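Creatinine amidohydrolase (Nostoc punctiforme PCC 73102, PDB 3NO4) probably hydrolyses carbon-nitrogen bonds in linear amides, as expected for a metal-dependent enzyme of the creatininase superfamily. Local coordinates at residues A87-G95 and I218-P229; I105-A116 and L136-L147. All coordinates share one frame; numbering follows the deposited sequence.

Contact 1 (A87-G95 and I218-P229). With EDO (1,2-ethanediol), chain H.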
loop_
_atom_site.group_PDB
_atom_site.type_symbol
_atom_site.label_atom_id
_atom_site.label_comp_id
_atom_site.label_asym_id
_atom_site.label_seq_id
_atom_site.Cartn_x
_atom_site.Cartn_y
_atom_site.Cartn_z
ATOM N N ALA A 87 -14.969 -4.182 -11.176
ATOM C CA ALA A 87 -15.772 -5.204 -11.844
ATOM C C ALA A 87 -15.252 -6.605 -11.468
ATOM O O ALA A 87 -15.253 -7.512 -12.295
ATOM C CB ALA A 87 -15.724 -4.972 -13.362
ATOM N N LEU A 88 -14.877 -6.789 -10.202
ATOM C CA LEU A 88 -14.191 -8.011 -9.756
ATOM C C LEU A 88 -15.074 -9.260 -9.935
ATOM O O LEU A 88 -14.583 -10.336 -10.343
ATOM C CB LEU A 88 -13.669 -7.887 -8.315
ATOM C CG LEU A 88 -12.372 -7.060 -8.095
ATOM C CD1 LEU A 88 -11.994 -6.926 -6.595
ATOM C CD2 LEU A 88 -11.166 -7.592 -8.845
ATOM N N HIS A 89 -16.374 -9.082 -9.670
ATOM C CA HIS A 89 -17.357 -10.144 -9.790
ATOM C C HIS A 89 -17.647 -10.651 -11.218
ATOM O O HIS A 89 -18.297 -11.698 -11.362
ATOM C CB HIS A 89 -18.665 -9.804 -9.012
ATOM C CG HIS A 89 -19.270 -8.489 -9.368
ATOM N ND1 HIS A 89 -18.817 -7.294 -8.844
ATOM C CD2 HIS A 89 -20.301 -8.176 -10.193
ATOM C CE1 HIS A 89 -19.510 -6.300 -9.376
ATOM N NE2 HIS A 89 -20.428 -6.810 -10.182
ATOM N N HIS A 90 -17.189 -9.932 -12.248
ATOM C CA HIS A 90 -17.341 -10.334 -13.659
ATOM C C HIS A 90 -16.094 -10.995 -14.273
ATOM O O HIS A 90 -16.079 -11.294 -15.483
ATOM C CB HIS A 90 -17.707 -9.114 -14.507
ATOM C CG HIS A 90 -19.012 -8.500 -14.138
ATOM N ND1 HIS A 90 -20.216 -9.129 -14.363
ATOM C CD2 HIS A 90 -19.303 -7.330 -13.516
ATOM C CE1 HIS A 90 -21.194 -8.349 -13.936
ATOM N NE2 HIS A 90 -20.667 -7.257 -13.407
ATOM N N THR A 91 -15.069 -11.264 -13.466
ATOM C CA THR A 91 -13.777 -11.752 -13.987
ATOM C C THR A 91 -13.758 -13.248 -14.421
ATOM O O THR A 91 -12.798 -13.678 -15.042
ATOM C CB THR A 91 -12.605 -11.462 -13.018
ATOM O OG1 THR A 91 -12.787 -12.177 -11.800
ATOM C CG2 THR A 91 -12.545 -9.973 -12.696
ATOM N N ALA A 92 -14.818 -14.018 -14.165
ATOM C CA ALA A 92 -14.901 -15.388 -14.661
ATOM C C ALA A 92 -15.363 -15.444 -16.119
ATOM O O ALA A 92 -15.404 -16.540 -16.691
ATOM C CB ALA A 92 -15.796 -16.251 -13.767
ATOM N N PHE A 93 -15.692 -14.282 -16.709
ATOM C CA PHE A 93 -15.958 -14.149 -18.144
ATOM C C PHE A 93 -14.771 -13.464 -18.848
ATOM O O PHE A 93 -14.325 -12.412 -18.403
ATOM C CB PHE A 93 -17.238 -13.337 -18.356
ATOM C CG PHE A 93 -18.460 -13.995 -17.786
ATOM C CD1 PHE A 93 -18.824 -13.796 -16.468
ATOM C CD2 PHE A 93 -19.275 -14.766 -18.580
ATOM C CE1 PHE A 93 -19.979 -14.391 -15.947
ATOM C CE2 PHE A 93 -20.424 -15.389 -18.060
ATOM C CZ PHE A 93 -20.769 -15.192 -16.745
ATOM N N PRO A 94 -14.283 -14.024 -19.972
ATOM C CA PRO A 94 -13.122 -13.444 -20.661
ATOM C C PRO A 94 -13.431 -12.078 -21.281
ATOM O O PRO A 94 -14.522 -11.850 -21.886
ATOM C CB PRO A 94 -12.796 -14.487 -21.726
ATOM C CG PRO A 94 -14.151 -15.115 -22.042
ATOM C CD PRO A 94 -14.868 -15.150 -20.741
ATOM N N GLY A 95 -12.456 -11.187 -21.153
ATOM C CA GLY A 95 -12.573 -9.820 -21.626
ATOM C C GLY A 95 -12.921 -8.810 -20.568
ATOM O O GLY A 95 -12.825 -7.632 -20.819
ATOM N N ILE A 218 -24.631 -10.948 -5.301
ATOM C CA ILE A 218 -23.326 -10.848 -5.965
ATOM C C ILE A 218 -22.200 -11.044 -4.912
ATOM O O ILE A 218 -22.061 -10.237 -3.988
ATOM C CB ILE A 218 -23.124 -9.487 -6.655
ATOM C CG1 ILE A 218 -24.222 -9.187 -7.690
ATOM C CG2 ILE A 218 -21.739 -9.435 -7.302
ATOM C CD1 ILE A 218 -24.115 -7.792 -8.332
ATOM N N TYR A 219 -21.399 -12.098 -5.089
ATOM C CA TYR A 219 -20.288 -12.437 -4.188
ATOM C C TYR A 219 -19.042 -12.572 -5.050
ATOM O O TYR A 219 -18.779 -11.662 -5.809
ATOM C CB TYR A 219 -20.661 -13.679 -3.382
ATOM C CG TYR A 219 -21.967 -13.522 -2.630
ATOM C CD1 TYR A 219 -22.086 -12.637 -1.551
ATOM C CD2 TYR A 219 -23.075 -14.290 -2.965
ATOM C CE1 TYR A 219 -23.317 -12.524 -0.828
ATOM C CE2 TYR A 219 -24.282 -14.187 -2.246
ATOM C CZ TYR A 219 -24.386 -13.315 -1.186
ATOM O OH TYR A 219 -25.606 -13.243 -0.550
ATOM N N SER A 220 -18.347 -13.706 -5.014
ATOM C CA SER A 220 -17.123 -13.901 -5.812
ATOM C C SER A 220 -17.425 -14.074 -7.305
ATOM O O SER A 220 -18.520 -14.449 -7.666
ATOM C CB SER A 220 -16.364 -15.143 -5.322
ATOM O OG SER A 220 -16.980 -16.368 -5.713
ATOM N N ALA A 221 -16.416 -13.806 -8.141
ATOM C CA ALA A 221 -16.498 -14.008 -9.588
ATOM C C ALA A 221 -16.952 -15.421 -9.965
ATOM O O ALA A 221 -17.794 -15.562 -10.834
ATOM C CB ALA A 221 -15.150 -13.698 -10.249
ATOM N N ALA A 222 -16.399 -16.433 -9.279
ATOM C CA ALA A 222 -16.696 -17.848 -9.515
ATOM C C ALA A 222 -18.160 -18.146 -9.209
ATOM O O ALA A 222 -18.861 -18.713 -10.056
ATOM C CB ALA A 222 -15.738 -18.795 -8.705
ATOM N N ASP A 223 -18.621 -17.690 -8.034
ATOM C CA ASP A 223 -20.035 -17.769 -7.625
ATOM C C ASP A 223 -20.949 -17.050 -8.653
ATOM O O ASP A 223 -22.030 -17.571 -9.011
ATOM C CB ASP A 223 -20.232 -17.200 -6.187
ATOM C CG ASP A 223 -21.710 -17.134 -5.755
ATOM O OD1 ASP A 223 -22.207 -18.120 -5.176
ATOM O OD2 ASP A 223 -22.369 -16.094 -6.020
ATOM N N PHE A 224 -20.514 -15.876 -9.102
ATOM C CA PHE A 224 -21.302 -15.076 -10.038
ATOM C C PHE A 224 -21.645 -15.858 -11.312
ATOM O O PHE A 224 -22.793 -15.884 -11.722
ATOM C CB PHE A 224 -20.616 -13.782 -10.392
ATOM C CG PHE A 224 -21.477 -12.849 -11.202
ATOM C CD1 PHE A 224 -21.471 -12.910 -12.587
ATOM C CD2 PHE A 224 -22.303 -11.912 -10.569
ATOM C CE1 PHE A 224 -22.305 -12.056 -13.366
ATOM C CE2 PHE A 224 -23.146 -11.056 -11.336
ATOM C CZ PHE A 224 -23.139 -11.133 -12.736
ATOM N N ARG A 225 -20.645 -16.505 -11.902
ATOM C CA ARG A 225 -20.851 -17.219 -13.165
ATOM C C ARG A 225 -21.718 -18.459 -12.997
ATOM O O ARG A 225 -22.491 -18.766 -13.894
ATOM C CB ARG A 225 -19.517 -17.555 -13.846
ATOM C CG ARG A 225 -19.681 -18.276 -15.171
ATOM C CD ARG A 225 -18.589 -17.976 -16.138
ATOM N NE ARG A 225 -18.780 -18.774 -17.334
ATOM C CZ ARG A 225 -18.003 -18.768 -18.420
ATOM N NH1 ARG A 225 -16.940 -17.960 -18.519
ATOM N NH2 ARG A 225 -18.330 -19.557 -19.452
ATOM N N VAL A 226 -21.608 -19.143 -11.854
ATOM C CA VAL A 226 -22.541 -20.219 -11.482
ATOM C C VAL A 226 -23.982 -19.707 -11.376
ATOM O O VAL A 226 -24.893 -20.303 -11.952
ATOM C CB VAL A 226 -22.098 -20.969 -10.155
ATOM C CG1 VAL A 226 -23.187 -21.996 -9.690
ATOM C CG2 VAL A 226 -20.742 -21.665 -10.374
ATOM N N ARG A 227 -24.182 -18.592 -10.678
ATOM C CA ARG A 227 -25.517 -17.996 -10.522
ATOM C C ARG A 227 -26.114 -17.471 -11.797
ATOM O O ARG A 227 -27.318 -17.581 -11.979
ATOM C CB ARG A 227 -25.520 -16.830 -9.531
ATOM C CG ARG A 227 -25.429 -17.286 -8.113
ATOM C CD ARG A 227 -25.517 -16.100 -7.142
ATOM N NE ARG A 227 -25.021 -16.591 -5.870
ATOM C CZ ARG A 227 -25.714 -17.310 -4.989
ATOM N NH1 ARG A 227 -27.015 -17.593 -5.146
ATOM N NH2 ARG A 227 -25.091 -17.734 -3.908
ATOM N N TYR A 228 -25.267 -16.883 -12.645
ATOM C CA TYR A 228 -25.705 -16.133 -13.851
ATOM C C TYR A 228 -24.857 -16.655 -15.019
ATOM O O TYR A 228 -23.899 -16.013 -15.415
ATOM C CB TYR A 228 -25.543 -14.619 -13.610
ATOM C CG TYR A 228 -26.115 -14.130 -12.283
ATOM C CD1 TYR A 228 -27.491 -14.064 -12.065
ATOM C CD2 TYR A 228 -25.266 -13.785 -11.223
ATOM C CE1 TYR A 228 -28.007 -13.639 -10.823
ATOM C CE2 TYR A 228 -25.760 -13.345 -9.998
ATOM C CZ TYR A 228 -27.138 -13.274 -9.795
ATOM O OH TYR A 228 -27.620 -12.851 -8.580
ATOM N N PRO A 229 -25.188 -17.852 -15.551
ATOM C CA PRO A 229 -24.266 -18.548 -16.498
ATOM C C PRO A 229 -23.953 -17.845 -17.800
ATOM O O PRO A 229 -22.824 -17.979 -18.303
ATOM C CB PRO A 229 -24.952 -19.905 -16.752
ATOM C CG PRO A 229 -25.900 -20.076 -15.629
ATOM C CD PRO A 229 -26.337 -18.716 -15.210
HETATM C C1 EDO H . -29.566 -13.665 0.786
HETATM O O1 EDO H . -28.598 -12.682 0.378
HETATM C C2 EDO H . -30.361 -13.129 1.969
HETATM O O2 EDO H . -29.563 -12.253 2.787
HETATM O O HOH W 1 -14.221 -11.835 -7.213
HETATM O O HOH W 2 -17.552 -13.738 -12.880
#
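The type I beta turn His90-Phe93, which begins on the last residue of the 3-10 segment 88-90, sits against the start of helix 221-227, where Ser220 OG caps the helix by accepting from Asp223 N. The two backbones come closest at His89 and Ala221, and Ala221 CA makes a CA-H...O contact of 3.4 Å with His89 O. One water knits the turn to the helix, donating to His89 O and Ala221 O and accepting from Ala92 N. With CG of His89 between the backbone N and the carbonyl carbon (chi1 54°), the ring receives Ile218 CG2 over one face, 3.7 Å from its centroid. His90 turns its edge to the face of Phe224, centroids 4.9 Å apart and planes at 73°. Further along, Arg225 CD lies 3.7 Å from the ring centroid of Phe93 in a CH-pi contact, and the guanidinium continues flat on the ring, planes at 9°. From there NH1 of Arg225 donates to Ala92 O at 2.8 Å, with the acceptor in the guanidinium plane. Replacing Arg225 by a leucine would probably leave Ala92 O without this donor and one face of Phe93 without its flat cover. Trp27 of the third subunit meets Phe93 edge-to-face and packs on Arg225. His90 ND1 is hydrogen-bonded to Gln49, next in sequence to the nickel ligand His50. Ile218, just ahead of the helix, thus covers a face of His89 while Phe224 receives the edge of His90, leaving NE2 of each histidine to bond an unidentified molecule, probably from the crystallisation liquor, that may mark a pocket.

Contact 2 (I105-A116 and L136-L147); sequences IQVVRDYVTCLA and LKAAFSETYAHL
Val108 sits as a knob in the hole formed by Leu136, Ala139, Phe140 and Thr143, its CB 3.7 Å from Ala139 CB. Its CG2 reaches Leu136 CD2 and its CG1 meets the edge of the Phe140 ring. Ile105 continues this apolar seam, laying CG2 against CG of Glu142 at 3.7 Å; at the far end Ala116 CB and Val112 CG1 touch Leu147 CD1. Val112 CG1 also presses on Thr143 CG2 at 3.5 Å; Thr143 OG1 donates to Ala139 O of its own helix, which helps hold the rotamer that presents CG2 to Val112. To one side Arg109 stacks its guanidinium on the His146 ring, centres 3.4 Å apart and planes at 11°. A bend at chi3 (92°) brings the guanidinium over the imidazole, whose edge is met by Thr113 OG1. So close a cation would probably disfavour protonation of His146. The opposite face of the guanidinium is covered by Gln106 OE1, itself held by Arg100 of the third subunit. A water that donates to Glu142 OE2 at 2.8 Å bonds only weakly with Arg109 NH1, and Ser102 of the second subunit is hydrogen-bonded to the same carboxylate oxygen. Beneath the seam, Val112 and Phe140 rest on Cys160 and Leu136 on Val162, both of strand 159-164. The segment axes approach to 8.7 Å and cross at -49°. Strand 122-127, helix 132-150 and strand 159-164 form a beta-alpha-beta crossover between adjacent parallel strands of an alpha/beta fold, and helix 101-118, which leads into the first of them, packs beside its helix.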
loop_
_atom_site.group_PDB
_atom_site.type_symbol
_atom_site.label_atom_id
_atom_site.label_comp_id
_atom_site.label_asym_id
_atom_site.label_seq_id
_atom_site.Cartn_x
_atom_site.Cartn_y
_atom_site.Cartn_z
ATOM N N ILE A 105 -9.304 3.524 -5.644
ATOM C CA ILE A 105 -9.247 4.620 -4.659
ATOM C C ILE A 105 -7.959 5.483 -4.937
ATOM O O ILE A 105 -8.010 6.704 -4.931
ATOM C CB ILE A 105 -9.261 4.054 -3.224
ATOM C CG1 ILE A 105 -10.631 3.490 -2.870
ATOM C CG2 ILE A 105 -8.736 5.075 -2.164
ATOM C CD1 ILE A 105 -10.593 2.754 -1.541
ATOM N N GLN A 106 -6.835 4.831 -5.177
ATOM C CA GLN A 106 -5.582 5.569 -5.484
ATOM C C GLN A 106 -5.607 6.320 -6.820
ATOM O O GLN A 106 -5.099 7.435 -6.901
ATOM C CB GLN A 106 -4.373 4.673 -5.331
ATOM C CG GLN A 106 -4.199 4.144 -3.853
ATOM C CD GLN A 106 -4.164 5.253 -2.688
ATOM O OE1 GLN A 106 -3.403 6.270 -2.793
ATOM N NE2 GLN A 106 -4.944 5.015 -1.555
ATOM N N VAL A 107 -6.246 5.737 -7.822
ATOM C CA VAL A 107 -6.468 6.384 -9.080
ATOM C C VAL A 107 -7.292 7.658 -8.884
ATOM O O VAL A 107 -6.852 8.722 -9.321
ATOM C CB VAL A 107 -7.106 5.432 -10.146
ATOM C CG1 VAL A 107 -7.635 6.203 -11.380
ATOM C CG2 VAL A 107 -6.086 4.335 -10.534
ATOM N N VAL A 108 -8.451 7.553 -8.201
ATOM C CA VAL A 108 -9.310 8.718 -7.952
ATOM C C VAL A 108 -8.563 9.794 -7.123
ATOM O O VAL A 108 -8.614 10.996 -7.422
ATOM C CB VAL A 108 -10.646 8.339 -7.266
ATOM C CG1 VAL A 108 -11.404 9.597 -6.801
ATOM C CG2 VAL A 108 -11.503 7.489 -8.239
ATOM N N ARG A 109 -7.819 9.335 -6.132
ATOM C CA ARG A 109 -7.009 10.232 -5.295
ATOM C C ARG A 109 -6.013 11.018 -6.137
ATOM O O ARG A 109 -5.942 12.233 -5.999
ATOM C CB ARG A 109 -6.267 9.443 -4.223
ATOM C CG ARG A 109 -5.788 10.321 -3.067
ATOM C CD ARG A 109 -4.857 9.565 -2.187
ATOM N NE ARG A 109 -3.487 9.761 -2.614
ATOM C CZ ARG A 109 -2.395 9.451 -1.893
ATOM N NH1 ARG A 109 -2.492 8.882 -0.675
ATOM N NH2 ARG A 109 -1.172 9.751 -2.385
ATOM N N ASP A 110 -5.304 10.324 -7.035
ATOM C CA ASP A 110 -4.349 10.964 -7.948
ATOM C C ASP A 110 -5.012 11.960 -8.899
ATOM O O ASP A 110 -4.485 13.062 -9.084
ATOM C CB ASP A 110 -3.571 9.907 -8.745
ATOM C CG ASP A 110 -2.539 9.133 -7.892
ATOM O OD1 ASP A 110 -2.300 9.521 -6.713
ATOM O OD2 ASP A 110 -1.963 8.131 -8.402
ATOM N N TYR A 111 -6.138 11.582 -9.516
ATOM C CA TYR A 111 -6.841 12.470 -10.457
ATOM C C TYR A 111 -7.265 13.758 -9.750
ATOM O O TYR A 111 -6.959 14.858 -10.231
ATOM C CB TYR A 111 -8.137 11.825 -10.993
ATOM C CG TYR A 111 -8.036 10.895 -12.174
ATOM C CD1 TYR A 111 -7.054 9.893 -12.244
ATOM C CD2 TYR A 111 -8.968 10.966 -13.192
ATOM C CE1 TYR A 111 -6.993 9.003 -13.336
ATOM C CE2 TYR A 111 -8.924 10.090 -14.293
ATOM C CZ TYR A 111 -7.970 9.089 -14.343
ATOM O OH TYR A 111 -7.941 8.231 -15.442
ATOM N N VAL A 112 -7.958 13.592 -8.601
ATOM C CA VAL A 112 -8.545 14.705 -7.881
ATOM C C VAL A 112 -7.471 15.602 -7.292
ATOM O O VAL A 112 -7.599 16.827 -7.354
ATOM C CB VAL A 112 -9.605 14.273 -6.808
ATOM C CG1 VAL A 112 -10.107 15.490 -6.044
ATOM C CG2 VAL A 112 -10.769 13.511 -7.482
ATOM N N THR A 113 -6.386 15.018 -6.771
ATOM C CA THR A 113 -5.283 15.838 -6.223
ATOM C C THR A 113 -4.645 16.743 -7.277
ATOM O O THR A 113 -4.426 17.932 -7.003
ATOM C CB THR A 113 -4.228 15.002 -5.465
ATOM O OG1 THR A 113 -4.912 14.203 -4.495
ATOM C CG2 THR A 113 -3.214 15.927 -4.733
ATOM N N CYS A 114 -4.354 16.183 -8.468
ATOM C CA CYS A 114 -3.739 16.953 -9.551
ATOM C C CYS A 114 -4.642 18.135 -9.917
ATOM O O CYS A 114 -4.182 19.270 -9.949
ATOM C CB CYS A 114 -3.507 16.082 -10.790
ATOM S SG CYS A 114 -2.251 14.823 -10.629
ATOM N N LEU A 115 -5.917 17.855 -10.152
ATOM C CA LEU A 115 -6.885 18.868 -10.598
ATOM C C LEU A 115 -7.270 19.864 -9.519
ATOM O O LEU A 115 -7.435 21.065 -9.822
ATOM C CB LEU A 115 -8.135 18.230 -11.242
ATOM C CG LEU A 115 -7.827 17.514 -12.559
ATOM C CD1 LEU A 115 -8.835 16.413 -12.879
ATOM C CD2 LEU A 115 -7.658 18.530 -13.713
ATOM N N ALA A 116 -7.388 19.392 -8.267
ATOM C CA ALA A 116 -7.593 20.313 -7.132
ATOM C C ALA A 116 -6.461 21.333 -7.004
ATOM O O ALA A 116 -6.752 22.506 -6.770
ATOM C CB ALA A 116 -7.887 19.601 -5.787
ATOM N N LEU A 136 -16.093 4.290 -5.309
ATOM C CA LEU A 136 -16.042 5.742 -5.588
ATOM C C LEU A 136 -16.316 6.567 -4.343
ATOM O O LEU A 136 -15.574 7.515 -4.072
ATOM C CB LEU A 136 -16.996 6.199 -6.711
ATOM C CG LEU A 136 -16.494 6.077 -8.143
ATOM C CD1 LEU A 136 -17.648 6.463 -9.065
ATOM C CD2 LEU A 136 -15.208 6.917 -8.441
ATOM N N LYS A 137 -17.380 6.217 -3.605
ATOM C CA LYS A 137 -17.716 6.957 -2.398
ATOM C C LYS A 137 -16.579 6.846 -1.350
ATOM O O LYS A 137 -16.187 7.834 -0.697
ATOM C CB LYS A 137 -19.076 6.502 -1.836
ATOM C CG LYS A 137 -20.262 7.047 -2.655
ATOM C CD LYS A 137 -21.564 6.534 -2.040
ATOM C CE LYS A 137 -22.839 7.103 -2.733
ATOM N NZ LYS A 137 -23.995 6.180 -2.397
ATOM N N ALA A 138 -16.002 5.652 -1.250
ATOM C CA ALA A 138 -14.828 5.434 -0.417
ATOM C C ALA A 138 -13.648 6.290 -0.849
ATOM O O ALA A 138 -12.994 6.911 -0.024
ATOM C CB ALA A 138 -14.453 3.967 -0.421
ATOM N N ALA A 139 -13.390 6.307 -2.144
ATOM C CA ALA A 139 -12.340 7.122 -2.746
ATOM C C ALA A 139 -12.497 8.603 -2.458
ATOM O O ALA A 139 -11.507 9.282 -2.236
ATOM C CB ALA A 139 -12.261 6.883 -4.295
ATOM N N PHE A 140 -13.725 9.104 -2.499
ATOM C CA PHE A 140 -13.979 10.511 -2.152
ATOM C C PHE A 140 -13.554 10.849 -0.755
ATOM O O PHE A 140 -12.835 11.839 -0.559
ATOM C CB PHE A 140 -15.453 10.899 -2.328
ATOM C CG PHE A 140 -15.991 10.728 -3.727
ATOM C CD1 PHE A 140 -15.169 10.571 -4.853
ATOM C CD2 PHE A 140 -17.370 10.742 -3.913
ATOM C CE1 PHE A 140 -15.713 10.410 -6.113
ATOM C CE2 PHE A 140 -17.898 10.586 -5.163
ATOM C CZ PHE A 140 -17.076 10.406 -6.260
ATOM N N SER A 141 -14.010 10.028 0.211
ATOM C CA SER A 141 -13.625 10.177 1.600
ATOM C C SER A 141 -12.092 10.132 1.786
ATOM O O SER A 141 -11.518 10.994 2.435
ATOM C CB SER A 141 -14.296 9.107 2.470
ATOM O OG SER A 141 -15.679 9.327 2.503
ATOM N N GLU A 142 -11.459 9.119 1.258
ATOM C CA GLU A 142 -9.976 9.031 1.270
ATOM C C GLU A 142 -9.301 10.316 0.673
ATOM O O GLU A 142 -8.335 10.861 1.243
ATOM C CB GLU A 142 -9.530 7.825 0.461
ATOM C CG GLU A 142 -8.013 7.482 0.595
ATOM C CD GLU A 142 -7.706 6.177 1.336
ATOM O OE1 GLU A 142 -8.623 5.480 1.824
ATOM O OE2 GLU A 142 -6.498 5.860 1.442
ATOM N N THR A 143 -9.856 10.769 -0.454
ATOM C CA THR A 143 -9.367 11.961 -1.150
ATOM C C THR A 143 -9.511 13.232 -0.292
ATOM O O THR A 143 -8.543 13.970 -0.158
ATOM C CB THR A 143 -10.006 12.081 -2.521
ATOM O OG1 THR A 143 -9.593 10.945 -3.272
ATOM C CG2 THR A 143 -9.598 13.425 -3.255
ATOM N N TYR A 144 -10.675 13.453 0.341
ATOM C CA TYR A 144 -10.833 14.643 1.181
ATOM C C TYR A 144 -9.773 14.709 2.298
ATOM O O TYR A 144 -9.150 15.743 2.495
ATOM C CB TYR A 144 -12.252 14.759 1.803
ATOM C CG TYR A 144 -13.415 14.707 0.826
ATOM C CD1 TYR A 144 -13.360 15.367 -0.416
ATOM C CD2 TYR A 144 -14.594 14.017 1.160
ATOM C CE1 TYR A 144 -14.431 15.302 -1.330
ATOM C CE2 TYR A 144 -15.688 13.949 0.266
ATOM C CZ TYR A 144 -15.602 14.611 -0.972
ATOM O OH TYR A 144 -16.633 14.548 -1.867
ATOM N N ALA A 145 -9.547 13.594 2.966
ATOM C CA ALA A 145 -8.554 13.510 4.036
ATOM C C ALA A 145 -7.135 13.740 3.479
ATOM O O ALA A 145 -6.327 14.451 4.096
ATOM C CB ALA A 145 -8.672 12.127 4.775
ATOM N N HIS A 146 -6.871 13.212 2.286
ATOM C CA HIS A 146 -5.553 13.437 1.615
ATOM C C HIS A 146 -5.312 14.904 1.285
ATOM O O HIS A 146 -4.231 15.401 1.573
ATOM C CB HIS A 146 -5.423 12.559 0.372
ATOM C CG HIS A 146 -4.068 12.610 -0.265
ATOM N ND1 HIS A 146 -2.928 12.175 0.384
ATOM C CD2 HIS A 146 -3.669 13.023 -1.494
ATOM C CE1 HIS A 146 -1.886 12.340 -0.418
ATOM N NE2 HIS A 146 -2.305 12.870 -1.556
ATOM N N LEU A 147 -6.333 15.587 0.720
ATOM C CA LEU A 147 -6.246 17.026 0.382
ATOM C C LEU A 147 -5.973 17.901 1.611
ATOM O O LEU A 147 -5.112 18.811 1.543
ATOM C CB LEU A 147 -7.481 17.525 -0.369
ATOM C CG LEU A 147 -7.766 16.900 -1.743
ATOM C CD1 LEU A 147 -9.055 17.485 -2.392
ATOM C CD2 LEU A 147 -6.569 17.068 -2.671
HETATM O O HOH W 3 -4.901 8.210 1.579
#

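Overall arrangement
From the N terminus, the chain passes strand 77-78 and enters the loop that holds 87-95, the first half of contact 1. It then runs through helix 101-118, strand 122-127 and helix 132-150, and contact 2 closes this short excursion by joining the two helices on the sheet. Only after strand 159-164 and helix 189-198, which carries the nickel ligand Glu191, does 218-229 return, and contact 1 ties the loop after strand 77-78 to helix 221-227; the smaller loop lies wholly within the larger. The centres of contacts 1 and 2 lie about 28 Å apart, and within the chain the two do not touch. Across subunits they do meet: Leu88 packs on Ala145 of the second subunit, and Thr91 on Cys114 of the third.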